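Local coordinates for glucan-binding protein C, GbpC (PDB 5UQZ), which probably mediates both sucrose-dependent and sucrose-independent adherence of Streptococcus mutans as a calcium-containing, cell-wall-anchored glucan-binding protein, at residues Gly129-Val134 and Asn155-Ser160; Ser196-Ile201 and Pro311-Val316; Met220-Leu225 and Glu237-Gly242. All coordinates share one frame; numbering follows the deposited sequence.

Overall arrangement
Interactions 1 and 2 and the 237-242 side of interaction 3 follow one large antiparallel sheet of the beta-supersandwich; 220-225 comes from a smaller sheet and the loop after it. Interactions 1 and 2, centres about 9 Å apart, are joined by neighbouring strands 151-160 and 194-204, where Thr157 N lies 2.8 Å from Thr198 O (probable hydrogen bond). Interactions 2 and 3, also about 9 Å between centres, adjoin through strands 312-319 and 233-240, with Thr313 O 2.8 Å from Asn240 N. Interactions 1 and 3 do not touch, their centres about 17 Å apart. Only interaction 3 holds calcium ligands; the Phe314 side chain of interaction 2 is about 9 Å from the ion.

Interaction 1: Gly129-Val134 and Asn155-Ser160; sequences GDQISV and NYTLNS
In the antiparallel strand pair formed by 132-134 and 155-160, Ile132 and Tyr156 make a hydrogen-bonded pair. Ile132 N reaches Tyr156 O at 2.9 Å with an almost straight N-H...O angle of 177°, and Tyr156 N returns to Ile132 O at 3.0 Å. Two residues back from Ile132 and two on from Tyr156, Asp130 and Leu158 would be the next such pair, but the backbones have parted there. Water 1 fills one link, donating to Asp130 O and accepting from Leu158 N, while Leu158 O is taken by Gly129 N at 2.8 Å. The direct ladder is thus replaced by a splayed, hydrated entry into strand 132-137.

The side chains of Ile132 and Tyr156 share one face of the sheet. Ile132 CG1 packs 3.9 Å from Tyr156 CB, and Val134 CG2 comes to the edge of the phenol ring, 3.7 Å from Tyr156 CE1. This is the inner face of the beta-supersandwich: Ile132, Tyr156 and Leu158 also touch Met126 of strand 122-127, in the second sheet. The phenol hydroxyl of Tyr156 bonds to that of Tyr136.

A polar cluster occupies the other face. The amide of Gln131 stacks on that of Asn155 with the planes 11° apart. The extended Gln131 chain, with CG opposite the backbone N (chi1 -180°), runs past the threonine hydroxyl, Gln131 CB lying 3.4 Å from Thr157 OG1. Water 2 then joins Gln131 OE1 to Thr157 OG1, tying the amide end back to the neighbouring strand. Ser133 OG donates to Asn155 OD1 at 2.8 Å, within the carbonyl plane, although the serine has a second conformer, so this bond may be made only part of the time.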
loop_
_atom_site.group_PDB
_atom_site.type_symbol
_atom_site.label_atom_id
_atom_site.label_comp_id
_atom_site.label_asym_id
_atom_site.label_seq_id
_atom_site.Cartn_x
_atom_site.Cartn_y
_atom_site.Cartn_z
ATOM N N GLY A 129 -20.055 -12.524 -1.339
ATOM C CA GLY A 129 -21.397 -12.073 -1.619
ATOM C C GLY A 129 -22.120 -11.457 -0.451
ATOM O O GLY A 129 -23.235 -10.958 -0.629
ATOM N N ASP A 130 -21.539 -11.484 0.766
ATOM C CA ASP A 130 -22.209 -10.984 1.965
ATOM C C ASP A 130 -21.633 -9.642 2.392
ATOM O O ASP A 130 -20.543 -9.568 2.990
ATOM C CB ASP A 130 -22.040 -11.992 3.070
ATOM C CG ASP A 130 -22.919 -13.231 2.832
ATOM O OD1 ASP A 130 -23.805 -13.204 1.933
ATOM O OD2 ASP A 130 -22.775 -14.202 3.535
ATOM N N GLN A 131 -22.389 -8.582 2.126
ATOM C CA GLN A 131 -21.905 -7.241 2.423
ATOM C C GLN A 131 -21.843 -7.050 3.931
ATOM O O GLN A 131 -22.750 -7.478 4.667
ATOM C CB GLN A 131 -22.842 -6.211 1.791
ATOM C CG GLN A 131 -22.429 -4.747 2.031
ATOM C CD GLN A 131 -23.426 -3.795 1.377
ATOM O OE1 GLN A 131 -23.492 -3.716 0.138
ATOM N NE2 GLN A 131 -24.208 -3.116 2.168
ATOM N N ILE A 132 -20.771 -6.423 4.390
ATOM C CA ILE A 132 -20.658 -6.018 5.767
ATOM C C ILE A 132 -20.597 -4.503 5.831
ATOM O O ILE A 132 -20.244 -3.832 4.860
ATOM C CB ILE A 132 -19.459 -6.665 6.457
ATOM C CG1 ILE A 132 -18.154 -6.050 6.030
ATOM C CG2 ILE A 132 -19.493 -8.177 6.232
ATOM C CD1 ILE A 132 -16.913 -6.508 6.780
ATOM N N SER A 133 -20.984 -3.950 6.981
ATOM C CA SER A 133 -20.988 -2.519 7.176
ATOM C C SER A 133 -20.258 -2.183 8.460
ATOM O O SER A 133 -20.636 -2.669 9.528
ATOM C CB SER A 133 -22.448 -2.063 7.176
ATOM O OG SER A 133 -22.562 -0.684 7.217
ATOM N N VAL A 134 -19.255 -1.333 8.352
ATOM C CA VAL A 134 -18.442 -0.985 9.513
ATOM C C VAL A 134 -18.589 0.497 9.779
ATOM O O VAL A 134 -18.339 1.329 8.893
ATOM C CB VAL A 134 -16.963 -1.324 9.276
ATOM C CG1 VAL A 134 -16.133 -1.013 10.515
ATOM C CG2 VAL A 134 -16.800 -2.790 8.853
ATOM N N ASN A 155 -18.631 0.138 3.802
ATOM C CA ASN A 155 -19.176 -1.156 3.458
ATOM C C ASN A 155 -18.147 -1.917 2.652
ATOM O O ASN A 155 -17.456 -1.337 1.813
ATOM C CB ASN A 155 -20.445 -0.958 2.603
ATOM C CG ASN A 155 -21.568 -0.350 3.390
ATOM O OD1 ASN A 155 -21.573 -0.381 4.626
ATOM N ND2 ASN A 155 -22.492 0.290 2.707
ATOM N N TYR A 156 -18.047 -3.222 2.922
ATOM C CA TYR A 156 -17.116 -4.101 2.221
ATOM C C TYR A 156 -17.872 -5.343 1.772
ATOM O O TYR A 156 -18.646 -5.928 2.548
ATOM C CB TYR A 156 -15.986 -4.599 3.166
ATOM C CG TYR A 156 -15.203 -3.518 3.852
ATOM C CD1 TYR A 156 -15.584 -2.997 5.086
ATOM C CD2 TYR A 156 -13.993 -3.113 3.328
ATOM C CE1 TYR A 156 -14.791 -2.080 5.787
ATOM C CE2 TYR A 156 -13.180 -2.177 4.010
ATOM C CZ TYR A 156 -13.569 -1.689 5.244
ATOM O OH TYR A 156 -12.768 -0.777 5.876
ATOM N N THR A 157 -17.587 -5.786 0.545
ATOM C CA THR A 157 -18.173 -7.035 0.024
ATOM C C THR A 157 -17.069 -7.825 -0.673
ATOM O O THR A 157 -16.439 -7.320 -1.614
ATOM C CB THR A 157 -19.286 -6.769 -0.996
ATOM O OG1 THR A 157 -20.258 -5.924 -0.380
ATOM C CG2 THR A 157 -19.955 -8.075 -1.413
ATOM N N LEU A 158 -16.883 -9.067 -0.237
ATOM C CA LEU A 158 -15.932 -9.956 -0.913
ATOM C C LEU A 158 -16.622 -10.546 -2.146
ATOM O O LEU A 158 -17.674 -11.183 -2.011
ATOM C CB LEU A 158 -15.537 -11.067 0.056
ATOM C CG LEU A 158 -14.485 -12.058 -0.482
ATOM C CD1 LEU A 158 -13.111 -11.412 -0.667
ATOM C CD2 LEU A 158 -14.365 -13.257 0.461
ATOM N N ASN A 159 -16.089 -10.290 -3.340
ATOM C CA ASN A 159 -16.734 -10.768 -4.564
ATOM C C ASN A 159 -16.182 -12.114 -5.008
ATOM O O ASN A 159 -16.851 -12.853 -5.732
ATOM C CB ASN A 159 -16.510 -9.780 -5.719
ATOM C CG ASN A 159 -17.032 -8.410 -5.365
ATOM O OD1 ASN A 159 -18.201 -8.275 -4.932
ATOM N ND2 ASN A 159 -16.181 -7.407 -5.494
ATOM N N SER A 160 -14.954 -12.433 -4.648
ATOM C CA SER A 160 -14.287 -13.681 -5.028
ATOM C C SER A 160 -13.083 -13.876 -4.121
ATOM O O SER A 160 -12.589 -12.909 -3.507
ATOM C CB SER A 160 -13.863 -13.683 -6.493
ATOM O OG SER A 160 -12.817 -12.724 -6.745
HETATM O O HOH W 1 -18.251 -10.331 1.881
HETATM O O HOH W 2 -22.569 -5.542 -1.762
#

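Interaction 2: Ser196-Ile201 and Pro311-Val316; sequences SVTMQI and PFTFTV
Strands 196-201 and 312-316 run antiparallel, their short axes 4.6 Å apart at closest approach and at 150° between N-to-C directions, with Val197-Phe314 and Met199-Phe312 as hydrogen-bonded pairs. Both pairs are doubly bonded; the bond from Met199 N to Phe312 O, 2.8 Å long, is nearly straight at 172°. This ladder lies in the middle of the large sheet of the beta-supersandwich, since 194-204 is also paired with 151-160 and 312-319 with 233-240.

On the inner face, aliphatic and aromatic groups interleave. Val197 and Phe314 point the same way, side by side, and Val197 CB sits over one face of the Phe314 ring in a CH-pi contact, 3.8 Å from the centroid. Both phenylalanines place CG between backbone N and carbonyl carbon (Phe312 chi1 58°), a torsion that swings each ring across to the opposing strand. Met199 touches both rings. Its CG lies over a face of Phe312, and its sulfur makes Met-aromatic contacts with both: Met199 SD is oblique to Phe312 but in plane at the edge of Phe314, 3.9 Å from Phe314 CE2. Ile201 CD1 approaches the edge of Phe312. Strand 325-329 of the second sheet closes over this layer, Phe329 stacking with Phe314 and touching Met199.

The opposite face is more polar. Toward one end of it, Ser196 OG packs 3.3 Å from Thr313 CG2 and is hydrogen-bonded to Asn159 ND2. Near the other end, the extended Gln200 chain runs alongside the Pro311 ring, and its amide NE2 bonds to Gly309 O. At the centre, across the Thr198-Thr313 non-hydrogen-bonded pair, the two hydroxyls share a hydrogen bond, Thr198 OG1 to Thr313 OG1 at 2.8 Å, and Thr198 OG1 is also bonded to Asn159 ND2.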
loop_
_atom_site.group_PDB
_atom_site.type_symbol
_atom_site.label_atom_id
_atom_site.label_comp_id
_atom_site.label_asym_id
_atom_site.label_seq_id
_atom_site.Cartn_x
_atom_site.Cartn_y
_atom_site.Cartn_z
ATOM N N SER A 196 -11.249 -10.178 -4.487
ATOM C CA SER A 196 -11.871 -8.956 -5.007
ATOM C C SER A 196 -12.787 -8.417 -3.921
ATOM O O SER A 196 -13.614 -9.172 -3.400
ATOM C CB SER A 196 -12.721 -9.318 -6.228
ATOM O OG SER A 196 -13.497 -8.189 -6.601
ATOM N N VAL A 197 -12.642 -7.128 -3.591
ATOM C CA VAL A 197 -13.459 -6.515 -2.526
ATOM C C VAL A 197 -14.020 -5.200 -3.073
ATOM O O VAL A 197 -13.255 -4.314 -3.467
ATOM C CB VAL A 197 -12.619 -6.243 -1.253
ATOM C CG1 VAL A 197 -13.468 -5.519 -0.188
ATOM C CG2 VAL A 197 -12.083 -7.535 -0.663
ATOM N N THR A 198 -15.343 -5.061 -3.037
ATOM C CA THR A 198 -15.976 -3.793 -3.336
ATOM C C THR A 198 -16.204 -3.039 -2.028
ATOM O O THR A 198 -16.663 -3.611 -1.031
ATOM C CB THR A 198 -17.317 -4.020 -4.057
ATOM O OG1 THR A 198 -17.075 -4.667 -5.303
ATOM C CG2 THR A 198 -18.060 -2.711 -4.312
ATOM N N MET A 199 -15.874 -1.753 -2.054
ATOM C CA MET A 199 -16.000 -0.913 -0.878
ATOM C C MET A 199 -16.726 0.368 -1.233
ATOM O O MET A 199 -16.664 0.857 -2.368
ATOM C CB MET A 199 -14.698 -0.642 -0.213
ATOM C CG MET A 199 -13.504 -0.407 -0.856
ATOM S SD MET A 199 -12.062 -0.573 0.373
ATOM C CE MET A 199 -12.412 0.801 1.458
ATOM N N GLN A 200 -17.338 0.954 -0.194
ATOM C CA GLN A 200 -17.907 2.288 -0.328
ATOM C C GLN A 200 -17.732 2.998 0.997
ATOM O O GLN A 200 -18.058 2.430 2.053
ATOM C CB GLN A 200 -19.384 2.247 -0.733
ATOM C CG GLN A 200 -19.915 3.624 -0.984
ATOM C CD GLN A 200 -21.374 3.636 -1.489
ATOM O OE1 GLN A 200 -22.089 2.637 -1.388
ATOM N NE2 GLN A 200 -21.802 4.775 -2.003
ATOM N N ILE A 201 -17.236 4.239 0.960
ATOM C CA ILE A 201 -16.961 5.045 2.157
ATOM C C ILE A 201 -17.931 6.205 2.211
ATOM O O ILE A 201 -18.128 6.910 1.211
ATOM C CB ILE A 201 -15.524 5.587 2.082
ATOM C CG1 ILE A 201 -14.495 4.452 1.980
ATOM C CG2 ILE A 201 -15.253 6.471 3.322
ATOM C CD1 ILE A 201 -13.076 4.948 1.615
ATOM N N PRO A 311 -19.152 3.319 -5.077
ATOM C CA PRO A 311 -18.320 2.116 -4.782
ATOM C C PRO A 311 -17.144 1.964 -5.753
ATOM O O PRO A 311 -17.169 2.412 -6.921
ATOM C CB PRO A 311 -19.313 0.957 -4.960
ATOM C CG PRO A 311 -20.665 1.603 -4.686
ATOM C CD PRO A 311 -20.586 3.001 -5.285
ATOM N N PHE A 312 -16.110 1.311 -5.237
ATOM C CA PHE A 312 -14.948 0.950 -6.026
ATOM C C PHE A 312 -14.496 -0.423 -5.566
ATOM O O PHE A 312 -14.889 -0.888 -4.508
ATOM C CB PHE A 312 -13.838 2.019 -5.897
ATOM C CG PHE A 312 -13.389 2.267 -4.512
ATOM C CD1 PHE A 312 -14.097 3.176 -3.703
ATOM C CD2 PHE A 312 -12.282 1.609 -3.977
ATOM C CE1 PHE A 312 -13.711 3.422 -2.376
ATOM C CE2 PHE A 312 -11.894 1.877 -2.659
ATOM C CZ PHE A 312 -12.616 2.771 -1.867
ATOM N N THR A 313 -13.660 -1.079 -6.374
ATOM C CA THR A 313 -13.300 -2.471 -6.091
ATOM C C THR A 313 -11.804 -2.668 -6.230
ATOM O O THR A 313 -11.226 -2.311 -7.259
ATOM C CB THR A 313 -14.021 -3.392 -7.083
ATOM O OG1 THR A 313 -15.431 -3.194 -6.953
ATOM C CG2 THR A 313 -13.689 -4.865 -6.829
ATOM N N PHE A 314 -11.163 -3.261 -5.232
ATOM C CA PHE A 314 -9.762 -3.628 -5.376
ATOM C C PHE A 314 -9.648 -5.128 -5.562
ATOM O O PHE A 314 -10.494 -5.901 -5.070
ATOM C CB PHE A 314 -8.905 -3.138 -4.213
ATOM C CG PHE A 314 -9.159 -3.794 -2.859
ATOM C CD1 PHE A 314 -8.527 -5.011 -2.551
ATOM C CD2 PHE A 314 -9.927 -3.169 -1.906
ATOM C CE1 PHE A 314 -8.710 -5.598 -1.310
ATOM C CE2 PHE A 314 -10.102 -3.773 -0.642
ATOM C CZ PHE A 314 -9.485 -4.979 -0.337
ATOM N N THR A 315 -8.617 -5.537 -6.303
ATOM C CA THR A 315 -8.375 -6.952 -6.508
ATOM C C THR A 315 -6.898 -7.271 -6.388
ATOM O O THR A 315 -6.028 -6.427 -6.642
ATOM C CB THR A 315 -8.906 -7.508 -7.866
ATOM O OG1 THR A 315 -8.106 -7.012 -8.932
ATOM C CG2 THR A 315 -10.347 -7.093 -8.128
ATOM N N VAL A 316 -6.617 -8.517 -6.044
ATOM C CA VAL A 316 -5.257 -9.034 -6.025
ATOM C C VAL A 316 -5.305 -10.481 -6.464
ATOM O O VAL A 316 -6.151 -11.262 -5.991
ATOM C CB VAL A 316 -4.570 -8.847 -4.644
ATOM C CG1 VAL A 316 -5.384 -9.472 -3.503
ATOM C CG2 VAL A 316 -3.158 -9.369 -4.675
#

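Interaction 3: Met220-Leu225 and Glu237-Gly242; sequences MSLSSL and EKVNLG. With CA (calcium ion), chain B.
The flat carboxylate of Glu237 meets the loop residue Ser224 at a calcium ion, and it does so through one oxygen: Glu237 OE1 is 2.5 Å from the calcium, whereas Glu237 OE2 stands 3.8 Å off, so the binding is monodentate. OE2 instead accepts from water 4, itself a calcium ligand, and is bonded to His235 NE2; these two partners probably fix the rotation of the carboxylate. Ser224 chelates the ion with both its carbonyl and its hydroxyl, Ser224 O at 2.4 Å and Ser224 OG at 2.5 Å. The torsion that sets OG opposite the backbone N (chi1 -173°) brings it round beside that carbonyl, and Asp285 OD1 holds the hydroxyl from outside. Asn226 and four waters complete eightfold coordination.

The site sits where the loop after strand 219-222 passes strand 233-240 of the supersandwich. No direct hydrogen bond joins 220-225 to 237-242; water 3 donates to both Leu225 O and Glu237 O. Away from the ion, along strand 233-240, the contact turns apolar: Leu225 CD2 meets Val239 CG2 at 3.9 Å, the side chains crossing at about a right angle, and Leu222 CD1 lies 4.3 Å from both Val239 CG1 and Leu241 CG.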
loop_
_atom_site.group_PDB
_atom_site.type_symbol
_atom_site.label_atom_id
_atom_site.label_comp_id
_atom_site.label_asym_id
_atom_site.label_seq_id
_atom_site.Cartn_x
_atom_site.Cartn_y
_atom_site.Cartn_z
ATOM N N MET A 220 -8.176 10.879 -2.789
ATOM C CA MET A 220 -7.827 9.744 -1.952
ATOM C C MET A 220 -6.723 8.919 -2.596
ATOM O O MET A 220 -6.616 8.797 -3.821
ATOM C CB MET A 220 -9.058 8.902 -1.684
ATOM C CG MET A 220 -10.080 9.730 -0.909
ATOM S SD MET A 220 -11.406 8.805 -0.174
ATOM C CE MET A 220 -10.485 8.016 1.145
ATOM N N SER A 221 -5.924 8.312 -1.753
ATOM C CA SER A 221 -4.771 7.550 -2.194
ATOM C C SER A 221 -5.180 6.159 -2.649
ATOM O O SER A 221 -6.071 5.529 -2.077
ATOM C CB SER A 221 -3.787 7.433 -1.036
ATOM O OG SER A 221 -4.373 6.739 0.050
ATOM N N LEU A 222 -4.472 5.653 -3.655
ATOM C CA LEU A 222 -4.525 4.253 -4.064
ATOM C C LEU A 222 -3.060 3.836 -4.217
ATOM O O LEU A 222 -2.538 3.559 -5.315
ATOM C CB LEU A 222 -5.319 4.100 -5.374
ATOM C CG LEU A 222 -6.793 4.528 -5.217
ATOM C CD1 LEU A 222 -7.492 4.647 -6.545
ATOM C CD2 LEU A 222 -7.580 3.614 -4.261
ATOM N N SER A 223 -2.373 3.793 -3.085
ATOM C CA SER A 223 -0.952 3.509 -3.064
ATOM C C SER A 223 -0.685 2.009 -3.053
ATOM O O SER A 223 -1.586 1.180 -2.904
ATOM C CB SER A 223 -0.338 4.136 -1.822
ATOM O OG SER A 223 -0.539 5.547 -1.823
ATOM N N SER A 224 0.595 1.661 -3.231
ATOM C CA SER A 224 1.044 0.301 -2.991
ATOM C C SER A 224 0.305 -0.711 -3.888
ATOM O O SER A 224 -0.121 -1.779 -3.464
ATOM C CB SER A 224 0.901 -0.050 -1.513
ATOM O OG SER A 224 1.480 -1.302 -1.206
ATOM N N LEU A 225 0.238 -0.404 -5.196
ATOM C CA LEU A 225 -0.357 -1.339 -6.156
ATOM C C LEU A 225 0.775 -2.163 -6.761
ATOM O O LEU A 225 1.237 -1.923 -7.894
ATOM C CB LEU A 225 -1.197 -0.614 -7.194
ATOM C CG LEU A 225 -2.413 0.145 -6.612
ATOM C CD1 LEU A 225 -3.160 0.842 -7.721
ATOM C CD2 LEU A 225 -3.344 -0.743 -5.812
ATOM N N GLU A 237 -1.914 -6.146 -8.216
ATOM C CA GLU A 237 -2.927 -5.455 -7.416
ATOM C C GLU A 237 -3.557 -4.378 -8.285
ATOM O O GLU A 237 -2.846 -3.593 -8.926
ATOM C CB GLU A 237 -2.268 -4.895 -6.156
ATOM C CG GLU A 237 -1.691 -6.043 -5.332
ATOM C CD GLU A 237 -0.870 -5.698 -4.115
ATOM O OE1 GLU A 237 -0.821 -4.540 -3.672
ATOM O OE2 GLU A 237 -0.269 -6.679 -3.572
ATOM N N LYS A 238 -4.885 -4.329 -8.291
ATOM C CA LYS A 238 -5.645 -3.472 -9.204
ATOM C C LYS A 238 -6.793 -2.804 -8.475
ATOM O O LYS A 238 -7.294 -3.322 -7.480
ATOM C CB LYS A 238 -6.275 -4.317 -10.352
ATOM C CG LYS A 238 -5.287 -5.188 -11.130
ATOM C CD LYS A 238 -5.985 -5.879 -12.292
ATOM C CE LYS A 238 -5.004 -6.627 -13.157
ATOM N NZ LYS A 238 -5.710 -7.433 -14.176
ATOM N N VAL A 239 -7.217 -1.650 -9.013
ATOM C CA VAL A 239 -8.431 -1.004 -8.517
ATOM C C VAL A 239 -9.335 -0.662 -9.695
ATOM O O VAL A 239 -8.888 -0.027 -10.658
ATOM C CB VAL A 239 -8.128 0.256 -7.692
ATOM C CG1 VAL A 239 -9.449 0.808 -7.092
ATOM C CG2 VAL A 239 -7.136 -0.062 -6.615
ATOM N N ASN A 240 -10.612 -1.038 -9.618
ATOM C CA ASN A 240 -11.633 -0.572 -10.534
ATOM C C ASN A 240 -12.323 0.596 -9.838
ATOM O O ASN A 240 -12.972 0.416 -8.795
ATOM C CB ASN A 240 -12.620 -1.688 -10.852
ATOM C CG ASN A 240 -13.630 -1.265 -11.896
ATOM O OD1 ASN A 240 -14.084 -0.114 -11.915
ATOM N ND2 ASN A 240 -13.978 -2.189 -12.811
ATOM N N LEU A 241 -12.156 1.795 -10.389
ATOM C CA LEU A 241 -12.622 2.994 -9.702
ATOM C C LEU A 241 -14.118 3.229 -9.857
ATOM O O LEU A 241 -14.647 4.119 -9.164
ATOM C CB LEU A 241 -11.884 4.255 -10.183
ATOM C CG LEU A 241 -10.444 4.322 -9.597
ATOM C CD1 LEU A 241 -9.498 3.238 -10.093
ATOM C CD2 LEU A 241 -9.876 5.643 -10.012
ATOM N N GLY A 242 -14.809 2.472 -10.707
ATOM C CA GLY A 242 -16.228 2.713 -10.829
ATOM C C GLY A 242 -16.464 4.108 -11.367
ATOM O O GLY A 242 -15.803 4.565 -12.305
HETATM CA CA CA B . 0.397 -3.413 -1.840
HETATM O O HOH W 3 -0.281 -3.078 -9.982
HETATM O O HOH W 4 1.029 -5.883 -1.567
HETATM O O HOH W 5 2.249 -3.823 -0.274
HETATM O O HOH W 6 -0.212 -4.464 0.318
HETATM O O HOH W 7 -1.716 -2.517 -1.228
#